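Local atomic coordinates of armadillo repeat protein arm00016 (Synthetic construct, PDB entry 4D4E), a protein that is a computationally designed armadillo repeat protein, built for modular recognition of peptides, and probably binds extended peptide chains along its superhelical groove. Residues 31-36 / 57-62; 73-78 / 99-104; 203-208 / 243-248; 196-201 / 235-240. One frame throughout, in Å; residues are numbered along the deposited sequence.

The four contacts are pieces of helix packing in one armadillo solenoid, and they form two pairs at opposite sides of the chain's centre. Contacts 1 and 2 have centres 11 Å apart and meet directly: L62 CB lies 3.7 Å from A74 CB, so one aliphatic core runs into the next. Contacts 3 and 4 are also 11 Å apart between centres and share helices 194-208 and 236-248, with V201 CG1 4.0 Å from A245 CB bridging them. Between the pairs the nearest atoms are about 17 Å apart, from contact 2 to contact 4. No peptide is bound; glycerol, probably from crystallisation, lies about 4 Å from the side chain of A205 and likewise about 4 Å from that of K198.

Contact 1: 31-36 / 57-62; sequences SALRKL and SPLVKL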
loop_
_atom_site.group_PDB
_atom_site.type_symbol
_atom_site.label_atom_id
_atom_site.label_comp_id
_atom_site.label_asym_id
_atom_site.label_seq_id
_atom_site.Cartn_x
_atom_site.Cartn_y
_atom_site.Cartn_z
ATOM N N SER A 31 -24.622 -2.665 8.242
ATOM C CA SER A 31 -24.967 -1.322 8.670
ATOM C C SER A 31 -23.873 -0.701 9.562
ATOM O O SER A 31 -23.439 0.446 9.338
ATOM C CB SER A 31 -26.278 -1.371 9.440
ATOM O OG SER A 31 -27.022 -0.217 9.175
ATOM N N ALA A 32 -23.432 -1.468 10.565
ATOM C CA ALA A 32 -22.368 -0.982 11.440
ATOM C C ALA A 32 -21.102 -0.704 10.654
ATOM O O ALA A 32 -20.557 0.414 10.717
ATOM C CB ALA A 32 -22.150 -1.930 12.621
ATOM N N LEU A 33 -20.629 -1.673 9.866
ATOM C CA LEU A 33 -19.478 -1.410 9.009
ATOM C C LEU A 33 -19.685 -0.213 8.098
ATOM O O LEU A 33 -18.747 0.511 7.891
ATOM C CB LEU A 33 -19.081 -2.582 8.148
ATOM C CG LEU A 33 -17.796 -3.331 8.322
ATOM C CD1 LEU A 33 -17.689 -4.236 7.119
ATOM C CD2 LEU A 33 -16.570 -2.424 8.445
ATOM N N ARG A 34 -20.904 -0.040 7.563
ATOM C CA ARG A 34 -21.306 1.175 6.845
ATOM C C ARG A 34 -20.869 2.433 7.568
ATOM O O ARG A 34 -20.047 3.187 7.064
ATOM C CB ARG A 34 -22.828 1.273 6.735
ATOM C CG ARG A 34 -23.493 0.531 5.613
ATOM C CD ARG A 34 -23.726 1.395 4.373
ATOM N NE ARG A 34 -24.157 0.545 3.252
ATOM C CZ ARG A 34 -23.335 -0.143 2.457
ATOM N NH1 ARG A 34 -22.014 -0.081 2.607
ATOM N NH2 ARG A 34 -23.835 -0.889 1.491
ATOM N N LYS A 35 -21.465 2.668 8.733
ATOM C CA LYS A 35 -21.277 3.915 9.447
ATOM C C LYS A 35 -19.803 4.106 9.807
ATOM O O LYS A 35 -19.203 5.174 9.563
ATOM C CB LYS A 35 -22.172 3.958 10.692
ATOM C CG LYS A 35 -23.666 4.104 10.364
ATOM C CD LYS A 35 -24.541 3.387 11.400
ATOM C CE LYS A 35 -25.927 3.030 10.864
ATOM N NZ LYS A 35 -25.894 2.411 9.501
ATOM N N LEU A 36 -19.206 3.053 10.365
ATOM C CA LEU A 36 -17.799 3.087 10.712
ATOM C C LEU A 36 -16.943 3.467 9.484
ATOM O O LEU A 36 -15.958 4.243 9.579
ATOM C CB LEU A 36 -17.435 1.703 11.225
ATOM C CG LEU A 36 -16.077 1.382 11.769
ATOM C CD1 LEU A 36 -16.214 0.122 12.644
ATOM C CD2 LEU A 36 -15.128 1.199 10.588
ATOM N N SER A 57 -9.531 -3.800 16.853
ATOM C CA SER A 57 -9.495 -5.282 16.923
ATOM C C SER A 57 -10.646 -5.897 16.204
ATOM O O SER A 57 -10.444 -6.778 15.391
ATOM C CB SER A 57 -9.429 -5.817 18.370
ATOM O OG SER A 57 -8.123 -6.281 18.527
ATOM N N PRO A 58 -11.877 -5.431 16.479
ATOM C CA PRO A 58 -13.029 -6.065 15.799
ATOM C C PRO A 58 -12.983 -5.892 14.250
ATOM O O PRO A 58 -13.361 -6.814 13.491
ATOM C CB PRO A 58 -14.267 -5.392 16.440
ATOM C CG PRO A 58 -13.796 -4.598 17.581
ATOM C CD PRO A 58 -12.284 -4.492 17.545
ATOM N N LEU A 59 -12.440 -4.769 13.777
ATOM C CA LEU A 59 -12.254 -4.597 12.353
ATOM C C LEU A 59 -11.274 -5.585 11.767
ATOM O O LEU A 59 -11.565 -6.160 10.745
ATOM C CB LEU A 59 -11.819 -3.178 12.000
ATOM C CG LEU A 59 -12.740 -2.044 11.669
ATOM C CD1 LEU A 59 -11.792 -0.967 11.154
ATOM C CD2 LEU A 59 -13.757 -2.428 10.580
ATOM N N VAL A 60 -10.094 -5.759 12.369
ATOM C CA VAL A 60 -9.099 -6.757 11.916
ATOM C C VAL A 60 -9.693 -8.181 11.911
ATOM O O VAL A 60 -9.342 -9.007 11.058
ATOM C CB VAL A 60 -7.846 -6.739 12.853
ATOM C CG1 VAL A 60 -6.873 -7.862 12.499
ATOM C CG2 VAL A 60 -7.137 -5.400 12.756
ATOM N N LYS A 61 -10.526 -8.488 12.910
ATOM C CA LYS A 61 -11.108 -9.798 13.013
ATOM C C LYS A 61 -12.112 -10.076 11.892
ATOM O O LYS A 61 -12.329 -11.243 11.555
ATOM C CB LYS A 61 -11.760 -9.989 14.374
ATOM C CG LYS A 61 -12.188 -11.412 14.634
ATOM C CD LYS A 61 -13.433 -11.418 15.505
ATOM C CE LYS A 61 -14.316 -12.630 15.232
ATOM N NZ LYS A 61 -15.670 -12.241 15.684
ATOM N N LEU A 62 -12.716 -9.025 11.323
ATOM C CA LEU A 62 -13.597 -9.153 10.146
ATOM C C LEU A 62 -12.880 -9.553 8.859
ATOM O O LEU A 62 -13.552 -9.899 7.882
ATOM C CB LEU A 62 -14.390 -7.841 9.896
ATOM C CG LEU A 62 -15.534 -7.529 10.873
ATOM C CD1 LEU A 62 -16.191 -6.187 10.607
ATOM C CD2 LEU A 62 -16.556 -8.683 10.887
#
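L59 meets L33 and L36 in the hydrophobic core of an armadillo solenoid, where the short helix 56-61 packs against the longer helix 26-40. No hydrogen bond joins the two segments, so the fit rests on how the leucine branches are turned. L33 and L59 cross obliquely and bring methyl against methyl, with L33 CD2 3.5 Å from L59 CD2. L36 approaches L59 differently. The two side chains slide past each other in opposite directions, and L36 CD2 ends up beside both branches of its partner, 3.9 Å from L59 CD2 and 4.0 Å from L59 CD1. The first torsion of L36 explains this: with CG anti to the backbone N (chi1 -176°), the isopropyl fork is carried outward from a CB already directed at the other helix. L33, by contrast, has its first torsion at -113°, away from a staggered position. With an alanine at L59, L33 CD2 and L36 CD2 would probably lose the partner they share, opening a gap between the two helices and leaving their ends less firmly held. Helix 68-81 closes the core from a further direction, laying A77 on L36 and I81 on L59. All four leucines in the contact are buried. The remaining one, L62, one turn on from L59, reaches toward L33 tip to tip, its CD1 4.0 Å from L33 CG.

Contact 2: 73-78 / 99-104; sequences NAVAAI and SPLVKL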
loop_
_atom_site.group_PDB
_atom_site.type_symbol
_atom_site.label_atom_id
_atom_site.label_comp_id
_atom_site.label_asym_id
_atom_site.label_seq_id
_atom_site.Cartn_x
_atom_site.Cartn_y
_atom_site.Cartn_z
ATOM N N ASN A 73 -15.193 -4.509 2.602
ATOM C CA ASN A 73 -15.549 -3.277 3.271
ATOM C C ASN A 73 -14.738 -3.086 4.567
ATOM O O ASN A 73 -14.429 -1.962 4.917
ATOM C CB ASN A 73 -17.052 -3.233 3.606
ATOM C CG ASN A 73 -17.958 -3.031 2.370
ATOM O OD1 ASN A 73 -17.760 -2.090 1.611
ATOM N ND2 ASN A 73 -18.991 -3.860 2.215
ATOM N N ALA A 74 -14.435 -4.165 5.297
ATOM C CA ALA A 74 -13.569 -4.057 6.518
ATOM C C ALA A 74 -12.148 -3.559 6.130
ATOM O O ALA A 74 -11.595 -2.689 6.791
ATOM C CB ALA A 74 -13.487 -5.371 7.261
ATOM N N VAL A 75 -11.595 -4.126 5.055
ATOM C CA VAL A 75 -10.273 -3.734 4.532
ATOM C C VAL A 75 -10.289 -2.248 4.065
ATOM O O VAL A 75 -9.311 -1.552 4.293
ATOM C CB VAL A 75 -9.792 -4.650 3.376
ATOM C CG1 VAL A 75 -8.487 -4.144 2.827
ATOM C CG2 VAL A 75 -9.500 -6.050 3.856
ATOM N N ALA A 76 -11.390 -1.786 3.431
ATOM C CA ALA A 76 -11.493 -0.408 2.928
ATOM C C ALA A 76 -11.381 0.507 4.120
ATOM O O ALA A 76 -10.691 1.525 4.102
ATOM C CB ALA A 76 -12.813 -0.129 2.129
ATOM N N ALA A 77 -12.085 0.127 5.162
ATOM C CA ALA A 77 -12.140 0.928 6.395
ATOM C C ALA A 77 -10.713 1.035 7.026
ATOM O O ALA A 77 -10.274 2.154 7.349
ATOM C CB ALA A 77 -13.150 0.306 7.347
ATOM N N ILE A 78 -10.045 -0.125 7.238
ATOM C CA ILE A 78 -8.635 -0.213 7.649
ATOM C C ILE A 78 -7.746 0.609 6.674
ATOM O O ILE A 78 -6.835 1.300 7.130
ATOM C CB ILE A 78 -8.132 -1.682 7.742
ATOM C CG1 ILE A 78 -8.843 -2.488 8.844
ATOM C CG2 ILE A 78 -6.596 -1.784 7.805
ATOM C CD1 ILE A 78 -8.525 -3.962 8.751
ATOM N N SER A 99 -0.415 -9.100 9.295
ATOM C CA SER A 99 -0.487 -10.451 8.735
ATOM C C SER A 99 -1.812 -10.782 7.959
ATOM O O SER A 99 -1.758 -11.287 6.828
ATOM C CB SER A 99 -0.131 -11.518 9.778
ATOM O OG SER A 99 1.296 -11.551 9.815
ATOM N N PRO A 100 -2.972 -10.450 8.519
ATOM C CA PRO A 100 -4.176 -10.703 7.691
ATOM C C PRO A 100 -4.187 -9.861 6.436
ATOM O O PRO A 100 -4.722 -10.340 5.432
ATOM C CB PRO A 100 -5.346 -10.288 8.592
ATOM C CG PRO A 100 -4.761 -10.141 9.960
ATOM C CD PRO A 100 -3.309 -9.863 9.830
ATOM N N LEU A 101 -3.634 -8.631 6.468
ATOM C CA LEU A 101 -3.661 -7.825 5.221
ATOM C C LEU A 101 -2.835 -8.537 4.151
ATOM O O LEU A 101 -3.249 -8.652 3.025
ATOM C CB LEU A 101 -3.143 -6.407 5.414
ATOM C CG LEU A 101 -4.097 -5.494 6.144
ATOM C CD1 LEU A 101 -3.407 -4.144 6.360
ATOM C CD2 LEU A 101 -5.424 -5.350 5.388
ATOM N N VAL A 102 -1.684 -9.076 4.556
ATOM C CA VAL A 102 -0.781 -9.778 3.613
ATOM C C VAL A 102 -1.398 -11.059 3.078
ATOM O O VAL A 102 -1.164 -11.384 1.900
ATOM C CB VAL A 102 0.527 -10.225 4.303
ATOM C CG1 VAL A 102 1.309 -11.255 3.466
ATOM C CG2 VAL A 102 1.348 -9.035 4.636
ATOM N N LYS A 103 -2.083 -11.812 3.953
ATOM C CA LYS A 103 -2.803 -13.022 3.547
ATOM C C LYS A 103 -3.805 -12.663 2.421
ATOM O O LYS A 103 -4.060 -13.484 1.524
ATOM C CB LYS A 103 -3.537 -13.663 4.746
ATOM C CG LYS A 103 -4.609 -14.712 4.446
ATOM C CD LYS A 103 -5.166 -15.377 5.694
ATOM C CE LYS A 103 -5.828 -14.426 6.691
ATOM N NZ LYS A 103 -6.712 -13.354 6.115
ATOM N N LEU A 104 -4.364 -11.447 2.475
ATOM C CA LEU A 104 -5.459 -11.096 1.536
ATOM C C LEU A 104 -4.950 -10.823 0.130
ATOM O O LEU A 104 -5.722 -10.761 -0.804
ATOM C CB LEU A 104 -6.323 -9.941 2.074
ATOM C CG LEU A 104 -7.183 -10.441 3.240
ATOM C CD1 LEU A 104 -7.838 -9.283 3.967
ATOM C CD2 LEU A 104 -8.224 -11.504 2.828
#
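In the layered core of the armadillo fold, V75 and I78 of helix 68-81 pack against L101 and L104 of segment 99-104. The backbones come closest at V75 and L101, whose CA atoms are 7.8 Å apart, a gap that the branched side chains fill. V75 gives each of its methyls a different leucine. CG2 faces L104, and the two side chains reach for each other tip to tip, with V75 CG2 3.6 Å from L104 CD1. CG1 instead lies alongside L101 as the two side chains run past one another in opposite directions, V75 CG1 being 4.2 Å from L101 CD2. This division follows from the valine's first torsion of 176°, which sets CG1 trans to the backbone N and leaves CG2 beside that N. I78, one turn further along, adds a touch of the same length: its CG2 is 4.2 Å from L101 CD1, so the fork of L101 is shared between valine and isoleucine. The next long helix, 110-124, covers the same leucines, with I123 on L101 and A116 on L104, while L59 of helix 56-61 touches I78. Neighbouring layers of the solenoid thus merge into one continuous core. All four touching residues are buried and wholly aliphatic in their side chains, and no hydrogen bond crosses between the segments; the cohesion probably comes from dispersion and the exclusion of water, and the fit from the shapes of the branches.

Contact 3: 203-208 / 243-248; sequences AIANIA and QAALEA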
loop_
_atom_site.group_PDB
_atom_site.type_symbol
_atom_site.label_atom_id
_atom_site.label_comp_id
_atom_site.label_asym_id
_atom_site.label_seq_id
_atom_site.Cartn_x
_atom_site.Cartn_y
_atom_site.Cartn_z
ATOM N N ALA A 203 9.561 5.351 -7.091
ATOM C CA ALA A 203 10.248 4.216 -6.454
ATOM C C ALA A 203 11.721 4.212 -6.840
ATOM O O ALA A 203 12.586 4.170 -6.004
ATOM C CB ALA A 203 9.607 2.924 -6.923
ATOM N N ILE A 204 11.954 4.299 -8.147
ATOM C CA ILE A 204 13.232 4.260 -8.757
ATOM C C ILE A 204 14.075 5.474 -8.370
ATOM O O ILE A 204 15.234 5.309 -8.014
ATOM C CB ILE A 204 13.068 4.060 -10.270
ATOM C CG1 ILE A 204 12.576 2.651 -10.514
ATOM C CG2 ILE A 204 14.381 4.365 -11.033
ATOM C CD1 ILE A 204 12.449 2.333 -11.977
ATOM N N ALA A 205 13.499 6.665 -8.369
ATOM C CA ALA A 205 14.212 7.821 -7.793
ATOM C C ALA A 205 14.658 7.629 -6.296
ATOM O O ALA A 205 15.749 8.043 -5.902
ATOM C CB ALA A 205 13.370 9.071 -7.947
ATOM N N ASN A 206 13.812 7.003 -5.482
ATOM C CA ASN A 206 14.188 6.669 -4.076
ATOM C C ASN A 206 15.384 5.723 -3.941
ATOM O O ASN A 206 16.255 5.935 -3.100
ATOM C CB ASN A 206 12.998 6.094 -3.284
ATOM C CG ASN A 206 11.916 7.100 -3.043
ATOM O OD1 ASN A 206 12.209 8.237 -2.695
ATOM N ND2 ASN A 206 10.628 6.685 -3.184
ATOM N N ILE A 207 15.382 4.670 -4.755
ATOM C CA ILE A 207 16.418 3.644 -4.796
ATOM C C ILE A 207 17.742 4.219 -5.316
ATOM O O ILE A 207 18.859 3.866 -4.823
ATOM C CB ILE A 207 15.908 2.413 -5.632
ATOM C CG1 ILE A 207 14.643 1.831 -4.964
ATOM C CG2 ILE A 207 16.982 1.333 -5.732
ATOM C CD1 ILE A 207 13.834 0.830 -5.783
ATOM N N ALA A 208 17.616 5.098 -6.320
ATOM C CA ALA A 208 18.774 5.759 -6.912
ATOM C C ALA A 208 19.544 6.668 -5.926
ATOM O O ALA A 208 20.755 6.765 -6.014
ATOM C CB ALA A 208 18.365 6.545 -8.155
ATOM N N GLN A 243 13.055 13.007 -15.362
ATOM C CA GLN A 243 14.313 13.682 -15.431
ATOM C C GLN A 243 14.931 13.840 -14.035
ATOM O O GLN A 243 16.124 13.629 -13.856
ATOM C CB GLN A 243 14.163 15.026 -16.106
ATOM C CG GLN A 243 15.485 15.352 -16.742
ATOM C CD GLN A 243 15.727 16.817 -16.758
ATOM O OE1 GLN A 243 15.127 17.539 -17.547
ATOM N NE2 GLN A 243 16.611 17.278 -15.884
ATOM N N ALA A 244 14.101 14.190 -13.062
ATOM C CA ALA A 244 14.551 14.259 -11.672
ATOM C C ALA A 244 15.055 12.880 -11.189
ATOM O O ALA A 244 15.946 12.830 -10.367
ATOM C CB ALA A 244 13.435 14.773 -10.753
ATOM N N ALA A 245 14.486 11.778 -11.692
ATOM C CA ALA A 245 15.017 10.426 -11.392
ATOM C C ALA A 245 16.367 10.159 -12.023
ATOM O O ALA A 245 17.234 9.482 -11.420
ATOM C CB ALA A 245 14.026 9.328 -11.816
ATOM N N LEU A 246 16.536 10.625 -13.264
ATOM C CA LEU A 246 17.800 10.476 -13.963
ATOM C C LEU A 246 18.866 11.307 -13.200
ATOM O O LEU A 246 20.039 10.921 -13.076
ATOM C CB LEU A 246 17.632 10.931 -15.420
ATOM C CG LEU A 246 17.055 9.903 -16.413
ATOM C CD1 LEU A 246 16.701 10.552 -17.757
ATOM C CD2 LEU A 246 17.945 8.641 -16.595
ATOM N N GLU A 247 18.433 12.434 -12.647
ATOM C CA GLU A 247 19.364 13.275 -11.902
ATOM C C GLU A 247 19.761 12.741 -10.526
ATOM O O GLU A 247 20.848 13.037 -10.065
ATOM C CB GLU A 247 18.863 14.701 -11.802
ATOM C CG GLU A 247 19.244 15.505 -13.037
ATOM C CD GLU A 247 18.426 16.770 -13.163
ATOM O OE1 GLU A 247 17.625 17.055 -12.238
ATOM O OE2 GLU A 247 18.582 17.469 -14.184
ATOM N N ALA A 248 18.885 11.964 -9.890
ATOM C CA ALA A 248 19.252 11.178 -8.693
ATOM C C ALA A 248 20.414 10.210 -8.925
ATOM O O ALA A 248 21.185 9.960 -8.015
ATOM C CB ALA A 248 18.059 10.438 -8.139
#
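Segments 203-208 and 243-248 run nearly parallel where A205 comes alongside A245, the axes of these short segments 8.5 Å apart and inclined by 17°. This is the side-by-side stacking of helices in an armadillo solenoid, here between helix 194-208 and the last helix of the model. The CA atoms of A205 and A245 approach to 4.5 Å, and those of A208 and A248, one turn on, to 5.7 Å. Such closeness depends on small side chains: alanine meets alanine at both levels. At the first, the methyls lie side by side, with A205 CB 3.9 Å from A245 CB, and A205 CB also reaches the partner's backbone at A245 CA, 4.1 Å away. At the second, both CA–CB bonds lean toward the opposite helix and bring the methyls of A208 and A248 together at a slant. With a single carbon each, these side chains have no rotamers to choose, and the fit is set by the backbones. Other parts of the chain cover the flanks: L227 packs on A245, while L218 and F249 lie on A208. The carbonyl of A208 has a polar partner outside the pair, accepting a hydrogen bond from K215 NZ. The last methyl does double duty, A248 CB sitting 3.9 Å from A208 CB and 4.0 Å from A205 O.

Contact 4: 196-201 / 235-240; sequences VIKNAV and NEEVQK
V238 turns its two methyls onto neighbouring residues of the other helix through a first torsion of 175°: CG1, trans to the backbone N, meets I197, and CG2, beside that N, meets K198. I197 likewise carries CG2 trans to its own N, and the two side chains cross at about a right angle with I197 CG2 3.5 Å from V238 CG1. K198 begins as an aliphatic rod over the valine, its CG 3.8 Å from V238 CG2, then bends at chi3 (-69°) and passes across E237. There the touch is apolar, between K198 CD and E237 CG at 4.0 Å. The charged ends stay apart, K198 NZ lying 5.3 Å from E237 OE2, so any attraction between them is probably modest at this partly exposed margin. V238 itself is buried, and its backbone is fixed by N235, the N-cap of helix 236-248. N235 OD1 accepts from V238 N at 3.0 Å in a fairly straight bond (160° at the hydrogen) and more weakly from E237 N. The cap thereby steadies the first turn, from which both E237 and V238 reach the other helix. H233, two residues before the cap, also touches I197, and the carbonyl of K198 hydrogen-bonds a glycerol probably left from crystallisation. With the axes of 196-201 and 236-240 10.0 Å apart and nearly parallel, the two helices pair as stacked helices do in an armadillo solenoid, here with I197 and V238 buried and K198 and E237 along the more exposed edge.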
loop_
_atom_site.group_PDB
_atom_site.type_symbol
_atom_site.label_atom_id
_atom_site.label_comp_id
_atom_site.label_asym_id
_atom_site.label_seq_id
_atom_site.Cartn_x
_atom_site.Cartn_y
_atom_site.Cartn_z
ATOM N N VAL A 196 0.441 4.896 -12.761
ATOM C CA VAL A 196 1.375 3.817 -12.582
ATOM C C VAL A 196 2.811 4.269 -12.881
ATOM O O VAL A 196 3.681 4.082 -12.051
ATOM C CB VAL A 196 0.983 2.551 -13.348
ATOM C CG1 VAL A 196 2.138 1.519 -13.341
ATOM C CG2 VAL A 196 -0.278 1.958 -12.746
ATOM N N ILE A 197 3.054 4.834 -14.066
ATOM C CA ILE A 197 4.349 5.423 -14.376
ATOM C C ILE A 197 4.899 6.352 -13.293
ATOM O O ILE A 197 6.041 6.201 -12.923
ATOM C CB ILE A 197 4.329 6.213 -15.733
ATOM C CG1 ILE A 197 4.089 5.241 -16.919
ATOM C CG2 ILE A 197 5.557 7.131 -15.851
ATOM C CD1 ILE A 197 3.481 5.989 -18.042
ATOM N N LYS A 198 4.114 7.294 -12.796
ATOM C CA LYS A 198 4.670 8.260 -11.814
ATOM C C LYS A 198 5.088 7.535 -10.487
ATOM O O LYS A 198 6.070 7.891 -9.871
ATOM C CB LYS A 198 3.695 9.422 -11.516
ATOM C CG LYS A 198 3.484 10.345 -12.699
ATOM C CD LYS A 198 2.731 11.580 -12.302
ATOM C CE LYS A 198 1.298 11.323 -11.950
ATOM N NZ LYS A 198 0.701 12.699 -11.873
ATOM N N ASN A 199 4.361 6.508 -10.076
ATOM C CA ASN A 199 4.759 5.800 -8.828
ATOM C C ASN A 199 6.036 4.939 -9.096
ATOM O O ASN A 199 6.865 4.814 -8.222
ATOM C CB ASN A 199 3.644 4.888 -8.321
ATOM C CG ASN A 199 2.399 5.649 -7.828
ATOM O OD1 ASN A 199 2.508 6.755 -7.331
ATOM N ND2 ASN A 199 1.206 5.021 -7.937
ATOM N N ALA A 200 6.117 4.273 -10.275
ATOM C CA ALA A 200 7.321 3.549 -10.668
ATOM C C ALA A 200 8.551 4.476 -10.710
ATOM O O ALA A 200 9.647 4.122 -10.242
ATOM C CB ALA A 200 7.111 2.815 -12.023
ATOM N N VAL A 201 8.358 5.691 -11.250
ATOM C CA VAL A 201 9.437 6.638 -11.329
ATOM C C VAL A 201 9.821 7.043 -9.906
ATOM O O VAL A 201 10.976 7.236 -9.599
ATOM C CB VAL A 201 9.045 7.909 -12.138
ATOM C CG1 VAL A 201 10.079 8.997 -11.936
ATOM C CG2 VAL A 201 8.922 7.622 -13.649
ATOM N N ASN A 235 2.635 13.536 -21.043
ATOM C CA ASN A 235 2.411 14.340 -19.856
ATOM C C ASN A 235 3.709 15.005 -19.373
ATOM O O ASN A 235 4.749 14.340 -19.171
ATOM C CB ASN A 235 1.778 13.460 -18.749
ATOM C CG ASN A 235 1.483 14.236 -17.472
ATOM O OD1 ASN A 235 2.390 14.582 -16.722
ATOM N ND2 ASN A 235 0.215 14.556 -17.245
ATOM N N GLU A 236 3.665 16.312 -19.138
ATOM C CA GLU A 236 4.934 16.981 -18.776
ATOM C C GLU A 236 5.374 16.697 -17.327
ATOM O O GLU A 236 6.518 16.699 -17.019
ATOM C CB GLU A 236 4.961 18.474 -19.149
ATOM C CG GLU A 236 4.572 19.494 -18.091
ATOM C CD GLU A 236 5.054 20.876 -18.496
ATOM O OE1 GLU A 236 6.257 21.015 -18.847
ATOM O OE2 GLU A 236 4.227 21.813 -18.516
ATOM N N GLU A 237 4.422 16.411 -16.474
ATOM C CA GLU A 237 4.737 16.060 -15.085
ATOM C C GLU A 237 5.570 14.767 -15.072
ATOM O O GLU A 237 6.583 14.705 -14.408
ATOM C CB GLU A 237 3.431 15.953 -14.273
ATOM C CG GLU A 237 3.573 15.504 -12.830
ATOM C CD GLU A 237 4.287 16.520 -11.947
ATOM O OE1 GLU A 237 4.662 17.616 -12.440
ATOM O OE2 GLU A 237 4.468 16.210 -10.743
ATOM N N VAL A 238 5.116 13.747 -15.795
ATOM C CA VAL A 238 5.886 12.515 -16.017
ATOM C C VAL A 238 7.298 12.797 -16.564
ATOM O O VAL A 238 8.256 12.240 -16.030
ATOM C CB VAL A 238 5.148 11.540 -16.973
ATOM C CG1 VAL A 238 5.990 10.313 -17.312
ATOM C CG2 VAL A 238 3.784 11.124 -16.421
ATOM N N GLN A 239 7.443 13.619 -17.629
ATOM C CA GLN A 239 8.784 13.959 -18.161
ATOM C C GLN A 239 9.685 14.501 -17.053
ATOM O O GLN A 239 10.857 14.161 -16.971
ATOM C CB GLN A 239 8.747 15.037 -19.304
ATOM C CG GLN A 239 7.794 14.722 -20.429
ATOM C CD GLN A 239 7.876 15.740 -21.558
ATOM O OE1 GLN A 239 8.528 16.771 -21.433
ATOM N NE2 GLN A 239 7.271 15.417 -22.686
ATOM N N LYS A 240 9.107 15.374 -16.237
ATOM C CA LYS A 240 9.835 16.106 -15.236
ATOM C C LYS A 240 10.283 15.195 -14.095
ATOM O O LYS A 240 11.437 15.222 -13.679
ATOM C CB LYS A 240 8.915 17.172 -14.669
ATOM C CG LYS A 240 8.981 18.470 -15.439
ATOM C CD LYS A 240 7.858 19.385 -15.005
ATOM C CE LYS A 240 8.172 20.800 -15.444
ATOM N NZ LYS A 240 7.101 21.719 -14.978
#